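Local coordinates for carbonic anhydrase (Porphyridium purpureum, PDB 1DDZ), which probably catalyses the reversible hydration of carbon dioxide to hydrogencarbonate, as a zinc-dependent beta-class carbonic anhydrase, at residues N38-W46 and V333-L341. Sequence-based numbering, arbitrary orientation.
Sequences NIFANNEAW and VPANQIINL
V333 meets W46 through CG1, which lies 3.9 Å from W46 CH2 at the far end of the indole. Within helix 335-338, the carbonyl of Q337 comes over a face of the same ring, its O 3.4 Å from W46 CG, while accepting the backbone N-H of N340. I338 continues over that face: its CA stands 4.1 Å from the centroid of the six-membered ring, a CH-pi contact only 12° off the normal. W46 reaches across because its CG is anti to the backbone N (chi1 167°). An alanine here would probably open a gap over Q337 and I338 and leave V333 CG1 without the indole it packs against.

Helix ends expose carbonyls that other groups can claim, and I338 is a clear case. N43 ND2 donates to I338 O at 2.8 Å, nearly straight at 166°, with the acceptor in the amide plane. G473 O takes a further bond from ND2 and L475 N gives one to OD1, which fixes the amide's rotation. I339 packs CG2 against I39 CB, and a single water links its carbonyl O to N42 ND2. N340, with positive phi, is the C-prime residue of a Schellman motif closing helix 335-338; N340 CB rests 3.3 Å from N42 O.

Helix 335-338 and helix 38-53, which belongs to the N-terminal half of the chain, thus lie side by side on the sheet of the C-terminal half, whose residues bind the second zinc: I338 touches W325 on strand 323-328, V333 meets Y468 on strand 462-468, and I39 reaches Q464 on that same strand.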
loop_
_atom_site.group_PDB
_atom_site.type_symbol
_atom_site.label_atom_id
_atom_site.label_comp_id
_atom_site.label_asym_id
_atom_site.label_seq_id
_atom_site.Cartn_x
_atom_site.Cartn_y
_atom_site.Cartn_z
ATOM N N ASN A 38 -0.522 32.402 12.312
ATOM C CA ASN A 38 0.762 32.974 12.646
ATOM C C ASN A 38 1.855 32.344 11.782
ATOM O O ASN A 38 2.937 32.906 11.666
ATOM C CB ASN A 38 1.048 32.896 14.164
ATOM C CG ASN A 38 1.709 31.593 14.597
ATOM O OD1 ASN A 38 2.701 31.616 15.336
ATOM N ND2 ASN A 38 1.138 30.460 14.198
ATOM N N ILE A 39 1.546 31.242 11.090
ATOM C CA ILE A 39 2.546 30.630 10.223
ATOM C C ILE A 39 2.893 31.552 9.060
ATOM O O ILE A 39 4.017 31.564 8.590
ATOM C CB ILE A 39 2.154 29.219 9.672
ATOM C CG1 ILE A 39 0.871 29.253 8.846
ATOM C CG2 ILE A 39 2.101 28.213 10.802
ATOM C CD1 ILE A 39 0.713 28.026 7.996
ATOM N N PHE A 40 1.926 32.342 8.610
ATOM C CA PHE A 40 2.169 33.268 7.517
ATOM C C PHE A 40 3.039 34.411 8.048
ATOM O O PHE A 40 4.007 34.825 7.422
ATOM C CB PHE A 40 0.839 33.761 6.966
ATOM C CG PHE A 40 0.025 32.679 6.340
ATOM C CD1 PHE A 40 -1.124 32.206 6.965
ATOM C CD2 PHE A 40 0.418 32.115 5.130
ATOM C CE1 PHE A 40 -1.875 31.189 6.397
ATOM C CE2 PHE A 40 -0.328 31.095 4.548
ATOM C CZ PHE A 40 -1.479 30.630 5.186
ATOM N N ALA A 41 2.752 34.845 9.264
ATOM C CA ALA A 41 3.541 35.891 9.892
ATOM C C ALA A 41 4.985 35.408 10.106
ATOM O O ALA A 41 5.950 36.154 9.914
ATOM C CB ALA A 41 2.917 36.268 11.229
ATOM N N ASN A 42 5.122 34.151 10.513
ATOM C CA ASN A 42 6.430 33.564 10.766
ATOM C C ASN A 42 7.168 33.363 9.465
ATOM O O ASN A 42 8.357 33.625 9.377
ATOM C CB ASN A 42 6.285 32.259 11.543
ATOM C CG ASN A 42 6.067 32.504 13.018
ATOM O OD1 ASN A 42 6.617 33.457 13.572
ATOM N ND2 ASN A 42 5.263 31.673 13.660
ATOM N N ASN A 43 6.457 32.910 8.447
ATOM C CA ASN A 43 7.058 32.736 7.141
ATOM C C ASN A 43 7.577 34.078 6.622
ATOM O O ASN A 43 8.638 34.142 5.999
ATOM C CB ASN A 43 6.030 32.224 6.152
ATOM C CG ASN A 43 6.505 32.336 4.728
ATOM O OD1 ASN A 43 5.932 33.061 3.925
ATOM N ND2 ASN A 43 7.563 31.625 4.406
ATOM N N GLU A 44 6.818 35.140 6.874
ATOM C CA GLU A 44 7.197 36.463 6.428
ATOM C C GLU A 44 8.444 36.938 7.165
ATOM O O GLU A 44 9.404 37.409 6.544
ATOM C CB GLU A 44 6.036 37.430 6.625
ATOM C CG GLU A 44 6.280 38.829 6.065
ATOM C CD GLU A 44 6.557 38.857 4.566
ATOM O OE1 GLU A 44 6.906 39.942 4.061
ATOM O OE2 GLU A 44 6.432 37.816 3.886
ATOM N N ALA A 45 8.440 36.815 8.489
ATOM C CA ALA A 45 9.601 37.198 9.292
ATOM C C ALA A 45 10.865 36.520 8.726
ATOM O O ALA A 45 11.912 37.148 8.566
ATOM C CB ALA A 45 9.390 36.785 10.734
ATOM N N TRP A 46 10.731 35.245 8.381
ATOM C CA TRP A 46 11.823 34.462 7.822
ATOM C C TRP A 46 12.302 35.055 6.501
ATOM O O TRP A 46 13.503 35.260 6.316
ATOM C CB TRP A 46 11.373 33.014 7.620
ATOM C CG TRP A 46 12.302 32.203 6.783
ATOM C CD1 TRP A 46 13.536 31.763 7.134
ATOM C CD2 TRP A 46 12.063 31.719 5.453
ATOM N NE1 TRP A 46 14.087 31.028 6.109
ATOM C CE2 TRP A 46 13.201 30.983 5.064
ATOM C CE3 TRP A 46 10.995 31.833 4.548
ATOM C CZ2 TRP A 46 13.304 30.361 3.815
ATOM C CZ3 TRP A 46 11.101 31.218 3.310
ATOM C CH2 TRP A 46 12.244 30.494 2.955
ATOM N N VAL A 333 12.710 23.898 0.297
ATOM C CA VAL A 333 12.900 24.576 1.594
ATOM C C VAL A 333 12.433 23.677 2.739
ATOM O O VAL A 333 11.367 23.073 2.646
ATOM C CB VAL A 333 12.125 25.903 1.762
ATOM C CG1 VAL A 333 12.625 26.627 2.982
ATOM C CG2 VAL A 333 12.284 26.772 0.501
ATOM N N PRO A 334 13.264 23.512 3.783
ATOM C CA PRO A 334 12.851 22.662 4.907
ATOM C C PRO A 334 11.600 23.251 5.562
ATOM O O PRO A 334 11.484 24.471 5.714
ATOM C CB PRO A 334 14.054 22.702 5.836
ATOM C CG PRO A 334 15.197 22.747 4.879
ATOM C CD PRO A 334 14.718 23.804 3.884
ATOM N N ALA A 335 10.674 22.380 5.956
ATOM C CA ALA A 335 9.421 22.807 6.570
ATOM C C ALA A 335 9.620 23.755 7.735
ATOM O O ALA A 335 9.018 24.836 7.781
ATOM C CB ALA A 335 8.605 21.594 7.003
ATOM N N ASN A 336 10.479 23.361 8.668
ATOM C CA ASN A 336 10.751 24.175 9.842
ATOM C C ASN A 336 11.268 25.551 9.430
ATOM O O ASN A 336 10.889 26.547 10.029
ATOM C CB ASN A 336 11.755 23.479 10.772
ATOM C CG ASN A 336 13.176 23.527 10.245
ATOM O OD1 ASN A 336 13.538 22.768 9.369
ATOM N ND2 ASN A 336 13.973 24.452 10.752
ATOM N N GLN A 337 12.067 25.606 8.366
ATOM C CA GLN A 337 12.634 26.865 7.894
ATOM C C GLN A 337 11.603 27.835 7.334
ATOM O O GLN A 337 11.525 28.988 7.750
ATOM C CB GLN A 337 13.695 26.604 6.821
ATOM C CG GLN A 337 15.099 26.407 7.353
ATOM C CD GLN A 337 16.074 25.960 6.277
ATOM O OE1 GLN A 337 16.710 24.922 6.405
ATOM N NE2 GLN A 337 16.171 26.727 5.196
ATOM N N ILE A 338 10.775 27.337 6.423
ATOM C CA ILE A 338 9.784 28.172 5.779
ATOM C C ILE A 338 8.824 28.843 6.753
ATOM O O ILE A 338 8.382 29.960 6.504
ATOM C CB ILE A 338 9.084 27.428 4.611
ATOM C CG1 ILE A 338 8.441 28.441 3.668
ATOM C CG2 ILE A 338 8.085 26.403 5.132
ATOM C CD1 ILE A 338 8.417 28.008 2.231
ATOM N N ILE A 339 8.565 28.206 7.891
ATOM C CA ILE A 339 7.688 28.796 8.885
ATOM C C ILE A 339 8.438 29.296 10.098
ATOM O O ILE A 339 7.862 29.468 11.170
ATOM C CB ILE A 339 6.525 27.881 9.301
ATOM C CG1 ILE A 339 7.037 26.533 9.821
ATOM C CG2 ILE A 339 5.554 27.741 8.141
ATOM C CD1 ILE A 339 5.913 25.562 10.235
ATOM N N ASN A 340 9.736 29.510 9.926
ATOM C CA ASN A 340 10.573 30.080 10.976
ATOM C C ASN A 340 10.583 29.347 12.325
ATOM O O ASN A 340 10.465 29.983 13.380
ATOM C CB ASN A 340 10.122 31.526 11.198
ATOM C CG ASN A 340 11.271 32.465 11.495
ATOM O OD1 ASN A 340 12.344 32.366 10.897
ATOM N ND2 ASN A 340 11.027 33.430 12.379
ATOM N N LEU A 341 10.771 28.029 12.299
ATOM C CA LEU A 341 10.795 27.217 13.518
ATOM C C LEU A 341 12.056 26.391 13.564
ATOM O O LEU A 341 12.565 25.955 12.542
ATOM C CB LEU A 341 9.619 26.235 13.578
ATOM C CG LEU A 341 8.183 26.704 13.764
ATOM C CD1 LEU A 341 7.303 25.481 13.960
ATOM C CD2 LEU A 341 8.071 27.633 14.956
HETATM O O HOH W 1 5.258 29.264 12.386
#